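Putative YfrE protein (Vibrio parahaemolyticus RIMD 2210633, PDB 3BEE) is of unknown function but carries a TPR domain related to that of cytochrome c-type biogenesis protein H, and probably mediates protein-protein contacts in cytochrome c maturation. Local coordinates at residues T5-L16 / L31-N42. Numbering follows the deposited sequence.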
ATOM      1  N   THR A   5     -14.712  -7.226  -0.539  1.00 44.69           N
ATOM      2  CA  THR A   5     -13.406  -7.865  -0.504  1.00 43.65           C
ATOM      3  C   THR A   5     -12.374  -6.882   0.052  1.00 42.84           C
ATOM      4  O   THR A   5     -12.648  -5.685   0.132  1.00 42.45           O
ATOM      5  CB  THR A   5     -12.993  -8.353  -1.883  1.00 43.59           C
ATOM      6  OG1 THR A   5     -12.869  -7.224  -2.748  1.00 43.58           O
ATOM      7  CG2 THR A   5     -14.052  -9.331  -2.443  1.00 43.36           C
ATOM      8  N   ALA A   6     -11.211  -7.400   0.442  1.00 42.17           N
ATOM      9  CA  ALA A   6     -10.117  -6.581   0.959  1.00 42.37           C
ATOM     10  C   ALA A   6      -9.698  -5.527  -0.065  1.00 42.51           C
ATOM     11  O   ALA A   6      -9.383  -4.380   0.289  1.00 42.89           O
ATOM     12  CB  ALA A   6      -8.932  -7.465   1.339  1.00 41.95           C
ATOM     13  N   THR A   7      -9.698  -5.929  -1.335  1.00 42.50           N
ATOM     14  CA  THR A   7      -9.317  -5.045  -2.435  1.00 41.59           C
ATOM     15  C   THR A   7     -10.360  -3.948  -2.624  1.00 41.42           C
ATOM     16  O   THR A   7     -10.006  -2.805  -2.856  1.00 42.07           O
ATOM     17  CB  THR A   7      -9.052  -5.849  -3.743  1.00 42.55           C
ATOM     18  OG1 THR A   7      -8.037  -6.839  -3.496  1.00 42.11           O
ATOM     19  CG2 THR A   7      -8.573  -4.926  -4.870  1.00 41.19           C
ATOM     20  N   GLN A   8     -11.640  -4.284  -2.465  1.00 40.88           N
ATOM     21  CA  GLN A   8     -12.696  -3.275  -2.494  1.00 39.82           C
ATOM     22  C   GLN A   8     -12.602  -2.250  -1.344  1.00 39.06           C
ATOM     23  O   GLN A   8     -12.843  -1.067  -1.546  1.00 38.89           O
ATOM     24  CB  GLN A   8     -14.077  -3.939  -2.568  1.00 39.60           C
ATOM     25  CG  GLN A   8     -14.334  -4.546  -3.956  1.00 39.28           C
ATOM     26  CD  GLN A   8     -15.572  -5.409  -4.055  1.00 40.61           C
ATOM     27  OE1 GLN A   8     -16.124  -5.875  -3.051  1.00 39.36           O
ATOM     28  NE2 GLN A   8     -16.012  -5.650  -5.294  1.00 39.58           N
ATOM     29  N   LEU A   9     -12.258  -2.715  -0.145  1.00 38.20           N
ATOM     30  CA  LEU A   9     -11.989  -1.841   0.989  1.00 37.18           C
ATOM     31  C   LEU A   9     -10.777  -0.923   0.712  1.00 36.18           C
ATOM     32  O   LEU A   9     -10.830   0.282   0.969  1.00 36.63           O
ATOM     33  CB  LEU A   9     -11.786  -2.687   2.264  1.00 37.63           C
ATOM     34  CG  LEU A   9     -13.030  -3.458   2.793  1.00 36.65           C
ATOM     35  CD1 LEU A   9     -12.646  -4.332   3.984  1.00 38.43           C
ATOM     36  CD2 LEU A   9     -14.144  -2.535   3.189  1.00 34.94           C
ATOM     37  N   ALA A  10      -9.716  -1.487   0.140  1.00 35.56           N
ATOM     38  CA  ALA A  10      -8.507  -0.735  -0.179  1.00 34.79           C
ATOM     39  C   ALA A  10      -8.769   0.233  -1.301  1.00 34.63           C
ATOM     40  O   ALA A  10      -8.180   1.306  -1.320  1.00 35.37           O
ATOM     41  CB  ALA A  10      -7.400  -1.652  -0.559  1.00 34.90           C
ATOM     42  N   ALA A  11      -9.652  -0.129  -2.234  1.00 33.46           N
ATOM     43  CA  ALA A  11     -10.013   0.784  -3.316  1.00 32.97           C
ATOM     44  C   ALA A  11     -10.772   2.007  -2.775  1.00 33.40           C
ATOM     45  O   ALA A  11     -10.544   3.133  -3.222  1.00 33.64           O
ATOM     46  CB  ALA A  11     -10.843   0.060  -4.403  1.00 32.53           C
ATOM     47  N   LYS A  12     -11.682   1.820  -1.822  0.50 33.48           N
ATOM     48  CA  LYS A  12     -12.323   3.005  -1.257  0.50 33.43           C
ATOM     49  C   LYS A  12     -11.280   3.835  -0.534  0.50 34.05           C
ATOM     50  O   LYS A  12     -11.249   5.062  -0.682  0.50 34.13           O
ATOM     51  CB  LYS A  12     -13.494   2.692  -0.325  0.50 33.56           C
ATOM     52  CG  LYS A  12     -14.294   3.973   0.011  0.50 33.71           C
ATOM     53  CD  LYS A  12     -15.559   3.714   0.823  0.50 31.63           C
ATOM     54  CE  LYS A  12     -16.201   5.035   1.185  0.50 29.04           C
ATOM     55  NZ  LYS A  12     -17.540   4.882   1.763  0.50 30.08           N
ATOM     56  N   ALA A  13     -10.414   3.174   0.235  1.00 34.28           N
ATOM     57  CA  ALA A  13      -9.362   3.930   0.923  1.00 34.98           C
ATOM     58  C   ALA A  13      -8.562   4.768  -0.065  1.00 35.65           C
ATOM     59  O   ALA A  13      -8.236   5.921   0.222  1.00 37.26           O
ATOM     60  CB  ALA A  13      -8.434   3.006   1.689  1.00 34.73           C
ATOM     61  N   THR A  14      -8.243   4.190  -1.223  1.00 36.44           N
ATOM     62  CA  THR A  14      -7.435   4.836  -2.260  1.00 35.65           C
ATOM     63  C   THR A  14      -8.187   6.050  -2.817  1.00 36.26           C
ATOM     64  O   THR A  14      -7.596   7.114  -3.005  1.00 36.38           O
ATOM     65  CB  THR A  14      -7.122   3.844  -3.401  1.00 35.73           C
ATOM     66  OG1 THR A  14      -6.428   2.711  -2.873  1.00 35.62           O
ATOM     67  CG2 THR A  14      -6.290   4.506  -4.539  1.00 34.67           C
ATOM     68  N   THR A  15      -9.483   5.898  -3.091  1.00 36.67           N
ATOM     69  CA  THR A  15     -10.283   7.030  -3.553  1.00 37.86           C
ATOM     70  C   THR A  15     -10.283   8.180  -2.527  1.00 38.89           C
ATOM     71  O   THR A  15     -10.026   9.329  -2.876  1.00 38.78           O
ATOM     72  CB  THR A  15     -11.731   6.627  -3.887  1.00 38.02           C
ATOM     73  OG1 THR A  15     -11.727   5.654  -4.935  1.00 38.73           O
ATOM     74  CG2 THR A  15     -12.500   7.828  -4.372  1.00 36.81           C
ATOM     75  N   LEU A  16     -10.571   7.868  -1.266  1.00 39.70           N
ATOM     76  CA  LEU A  16     -10.585   8.890  -0.225  1.00 40.99           C
ATOM     77  C   LEU A  16      -9.218   9.546  -0.046  1.00 41.61           C
ATOM     78  O   LEU A  16      -9.154  10.745   0.210  1.00 42.77           O
ATOM     79  CB  LEU A  16     -11.064   8.331   1.103  1.00 41.21           C
ATOM     80  CG  LEU A  16     -12.490   7.810   1.171  1.00 42.38           C
ATOM     81  CD1 LEU A  16     -12.511   6.868   2.330  1.00 43.15           C
ATOM     82  CD2 LEU A  16     -13.527   8.911   1.325  1.00 43.15           C
ATOM     83  N   LEU A  31     -10.107   1.726   6.818  1.00 37.30           N
ATOM     84  CA  LEU A  31     -10.402   0.936   5.603  1.00 38.12           C
ATOM     85  C   LEU A  31      -9.227   0.059   5.194  1.00 38.57           C
ATOM     86  O   LEU A  31      -9.415  -1.116   4.886  1.00 39.37           O
ATOM     87  CB  LEU A  31     -10.832   1.822   4.415  1.00 37.58           C
ATOM     88  CG  LEU A  31     -12.269   2.361   4.482  1.00 38.26           C
ATOM     89  CD1 LEU A  31     -12.418   3.579   3.578  1.00 36.51           C
ATOM     90  CD2 LEU A  31     -13.311   1.306   4.111  1.00 34.54           C
ATOM     91  N   LEU A  32      -8.018   0.621   5.249  1.00 39.11           N
ATOM     92  CA  LEU A  32      -6.785  -0.139   5.017  1.00 38.77           C
ATOM     93  C   LEU A  32      -6.569  -1.227   6.057  1.00 39.55           C
ATOM     94  O   LEU A  32      -6.247  -2.363   5.694  1.00 39.93           O
ATOM     95  CB  LEU A  32      -5.572   0.788   4.983  1.00 38.53           C
ATOM     96  CG  LEU A  32      -5.509   1.747   3.801  1.00 37.92           C
ATOM     97  CD1 LEU A  32      -4.341   2.700   4.026  1.00 36.99           C
ATOM     98  CD2 LEU A  32      -5.340   1.003   2.473  1.00 36.22           C
ATOM     99  N   GLU A  33      -6.745  -0.897   7.339  1.00 39.52           N
ATOM    100  CA  GLU A  33      -6.613  -1.894   8.398  1.00 40.53           C
ATOM    101  C   GLU A  33      -7.514  -3.081   8.148  1.00 39.98           C
ATOM    102  O   GLU A  33      -7.141  -4.228   8.419  1.00 40.35           O
ATOM    103  CB  GLU A  33      -6.953  -1.302   9.774  1.00 40.22           C
ATOM    104  CG  GLU A  33      -5.810  -0.520  10.380  1.00 41.73           C
ATOM    105  CD  GLU A  33      -6.188   0.138  11.703  1.00 44.25           C
ATOM    106  OE1 GLU A  33      -7.207  -0.258  12.355  1.00 45.40           O
ATOM    107  OE2 GLU A  33      -5.435   1.067  12.093  1.00 51.10           O
ATOM    108  N   GLN A  34      -8.730  -2.795   7.675  1.00 39.24           N
ATOM    109  CA  GLN A  34      -9.717  -3.830   7.432  1.00 38.41           C
ATOM    110  C   GLN A  34      -9.408  -4.671   6.220  1.00 38.52           C
ATOM    111  O   GLN A  34      -9.615  -5.871   6.255  1.00 38.24           O
ATOM    112  CB  GLN A  34     -11.116  -3.225   7.346  1.00 38.57           C
ATOM    113  CG  GLN A  34     -11.540  -2.697   8.702  1.00 37.69           C
ATOM    114  CD  GLN A  34     -11.636  -3.825   9.690  1.00 40.29           C
ATOM    115  OE1 GLN A  34     -10.839  -3.931  10.643  1.00 42.24           O
ATOM    116  NE2 GLN A  34     -12.599  -4.705   9.457  1.00 37.33           N
ATOM    117  N   ALA A  35      -8.925  -4.039   5.148  1.00 38.14           N
ATOM    118  CA  ALA A  35      -8.385  -4.775   4.014  1.00 38.98           C
ATOM    119  C   ALA A  35      -7.300  -5.757   4.460  1.00 39.40           C
ATOM    120  O   ALA A  35      -7.305  -6.911   4.047  1.00 40.60           O
ATOM    121  CB  ALA A  35      -7.821  -3.806   2.962  1.00 38.50           C
ATOM    122  N   LEU A  36      -6.371  -5.292   5.289  1.00 39.51           N
ATOM    123  CA  LEU A  36      -5.256  -6.113   5.792  1.00 39.82           C
ATOM    124  C   LEU A  36      -5.639  -7.135   6.880  1.00 40.61           C
ATOM    125  O   LEU A  36      -4.912  -8.090   7.112  1.00 41.80           O
ATOM    126  CB  LEU A  36      -4.135  -5.201   6.297  1.00 39.97           C
ATOM    127  CG  LEU A  36      -3.473  -4.287   5.250  1.00 39.01           C
ATOM    128  CD1 LEU A  36      -2.522  -3.312   5.942  1.00 39.33           C
ATOM    129  CD2 LEU A  36      -2.716  -5.107   4.219  1.00 38.03           C
ATOM    130  N   GLN A  37      -6.781  -6.931   7.540  1.00 40.19           N
ATOM    131  CA  GLN A  37      -7.374  -7.924   8.429  1.00 40.59           C
ATOM    132  C   GLN A  37      -7.883  -9.121   7.606  1.00 40.63           C
ATOM    133  O   GLN A  37      -7.668 -10.285   7.974  1.00 39.96           O
ATOM    134  CB  GLN A  37      -8.528  -7.285   9.244  1.00 40.21           C
ATOM    135  CG  GLN A  37      -9.273  -8.202  10.217  1.00 41.62           C
ATOM    136  CD  GLN A  37      -8.394  -8.738  11.329  1.00 42.53           C
ATOM    137  OE1 GLN A  37      -7.522  -8.040  11.841  1.00 42.31           O
ATOM    138  NE2 GLN A  37      -8.632  -9.987  11.721  1.00 44.35           N
ATOM    139  N   LEU A  38      -8.545  -8.824   6.488  1.00 40.72           N
ATOM    140  CA  LEU A  38      -8.993  -9.858   5.543  1.00 40.66           C
ATOM    141  C   LEU A  38      -7.852 -10.503   4.747  1.00 40.81           C
ATOM    142  O   LEU A  38      -7.801 -11.732   4.631  1.00 41.06           O
ATOM    143  CB  LEU A  38     -10.044  -9.294   4.585  1.00 40.43           C
ATOM    144  CG  LEU A  38     -11.404  -8.926   5.190  1.00 40.83           C
ATOM    145  CD1 LEU A  38     -12.201  -8.270   4.092  1.00 42.34           C
ATOM    146  CD2 LEU A  38     -12.147 -10.166   5.754  1.00 40.07           C
ATOM    147  N   GLU A  39      -6.951  -9.685   4.200  1.00 39.99           N
ATOM    148  CA  GLU A  39      -5.830 -10.176   3.393  1.00 40.07           C
ATOM    149  C   GLU A  39      -4.553  -9.458   3.813  1.00 39.83           C
ATOM    150  O   GLU A  39      -4.301  -8.355   3.337  1.00 39.83           O
ATOM    151  CB  GLU A  39      -6.061  -9.906   1.902  1.00 39.86           C
ATOM    152  CG  GLU A  39      -7.169 -10.699   1.230  1.00 40.23           C
ATOM    153  CD  GLU A  39      -7.327 -10.323  -0.235  1.00 40.24           C
ATOM    154  OE1 GLU A  39      -6.318  -9.918  -0.861  1.00 42.44           O
ATOM    155  OE2 GLU A  39      -8.446 -10.448  -0.775  1.00 40.54           O
ATOM    156  N   PRO A  40      -3.758 -10.067   4.716  1.00 39.63           N
ATOM    157  CA  PRO A  40      -2.551  -9.434   5.272  1.00 39.34           C
ATOM    158  C   PRO A  40      -1.537  -8.973   4.231  1.00 39.06           C
ATOM    159  O   PRO A  40      -0.720  -8.092   4.535  1.00 39.20           O
ATOM    160  CB  PRO A  40      -1.941 -10.545   6.140  1.00 39.73           C
ATOM    161  CG  PRO A  40      -3.114 -11.402   6.520  1.00 39.22           C
ATOM    162  CD  PRO A  40      -3.976 -11.412   5.291  1.00 39.74           C
ATOM    163  N   TYR A  41      -1.590  -9.539   3.029  1.00 38.33           N
ATOM    164  CA  TYR A  41      -0.666  -9.142   1.951  1.00 38.87           C
ATOM    165  C   TYR A  41      -1.401  -8.498   0.770  1.00 38.09           C
ATOM    166  O   TYR A  41      -0.935  -8.515  -0.367  1.00 37.29           O
ATOM    167  CB  TYR A  41       0.241 -10.330   1.525  1.00 39.90           C
ATOM    168  CG  TYR A  41       1.209 -10.716   2.629  1.00 40.74           C
ATOM    169  CD1 TYR A  41       2.443 -10.064   2.754  1.00 42.13           C
ATOM    170  CD2 TYR A  41       0.868 -11.680   3.580  1.00 41.39           C
ATOM    171  CE1 TYR A  41       3.323 -10.375   3.788  1.00 41.59           C
ATOM    172  CE2 TYR A  41       1.742 -12.010   4.617  1.00 42.88           C
ATOM    173  CZ  TYR A  41       2.967 -11.351   4.712  1.00 43.58           C
ATOM    174  OH  TYR A  41       3.842 -11.665   5.731  1.00 43.57           O
ATOM    175  N   ASN A  42      -2.558  -7.908   1.057  1.00 37.59           N
ATOM    176  CA  ASN A  42      -3.331  -7.259   0.013  1.00 37.24           C
ATOM    177  C   ASN A  42      -2.498  -6.204  -0.719  1.00 37.16           C
ATOM    178  O   ASN A  42      -1.930  -5.312  -0.098  1.00 36.02           O
ATOM    179  CB  ASN A  42      -4.595  -6.634   0.567  1.00 36.53           C
ATOM    180  CG  ASN A  42      -5.488  -6.132  -0.518  1.00 35.92           C
ATOM    181  OD1 ASN A  42      -5.392  -4.972  -0.923  1.00 35.01           O
ATOM    182  ND2 ASN A  42      -6.352  -7.009  -1.031  1.00 32.02           N
TER
HETATM  183  O   HOH W   1     -10.889 -10.331   0.461  1.00 45.13           O
HETATM  184  O   HOH W   2      -9.844  -8.978  -2.884  1.00 50.24           O
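A6 and A35 bring helices 6-16 and 31-38 closest together: their CA atoms lie 3.9 Å apart, and the methyl of A35 rests on the carbonyl of A6 (CB to O 3.1 Å). The axes run nearly antiparallel at 163° with a closest approach of 8.0 Å, a spacing that the small side chains of A6, A10, A13 and A35 permit. Knobs-into-holes packing continues the seam. L9 enters the hole formed by L31, Q34, A35 and L38, while L31 fits among L9, K12, A13 and L16, its CD1 reaching L16 CD1 at 3.5 Å.

A polar cluster borders the tight A6/A35 contact, at the end away from L16. Buried N42 donates from ND2 to T7 OG1 (3.0 Å, 160°) and to E39 OE1 (2.9 Å), the latter met from above the carboxylate plane. Both acceptors lie near the amide plane, which fixes the rotation of this group; chi1 of -172° swings it between them. OD1 caps helix 43-55 at A45 N. Two waters link E39 OE2 to A6 N and T7 OG1. Exposed T7, K12, Q34 and L38 form the solvent side. Helix 43-55 packs against A10 and L32; an antiparallel helix pair with a third helix against it is consistent with the alpha-helical TPR fold of this family.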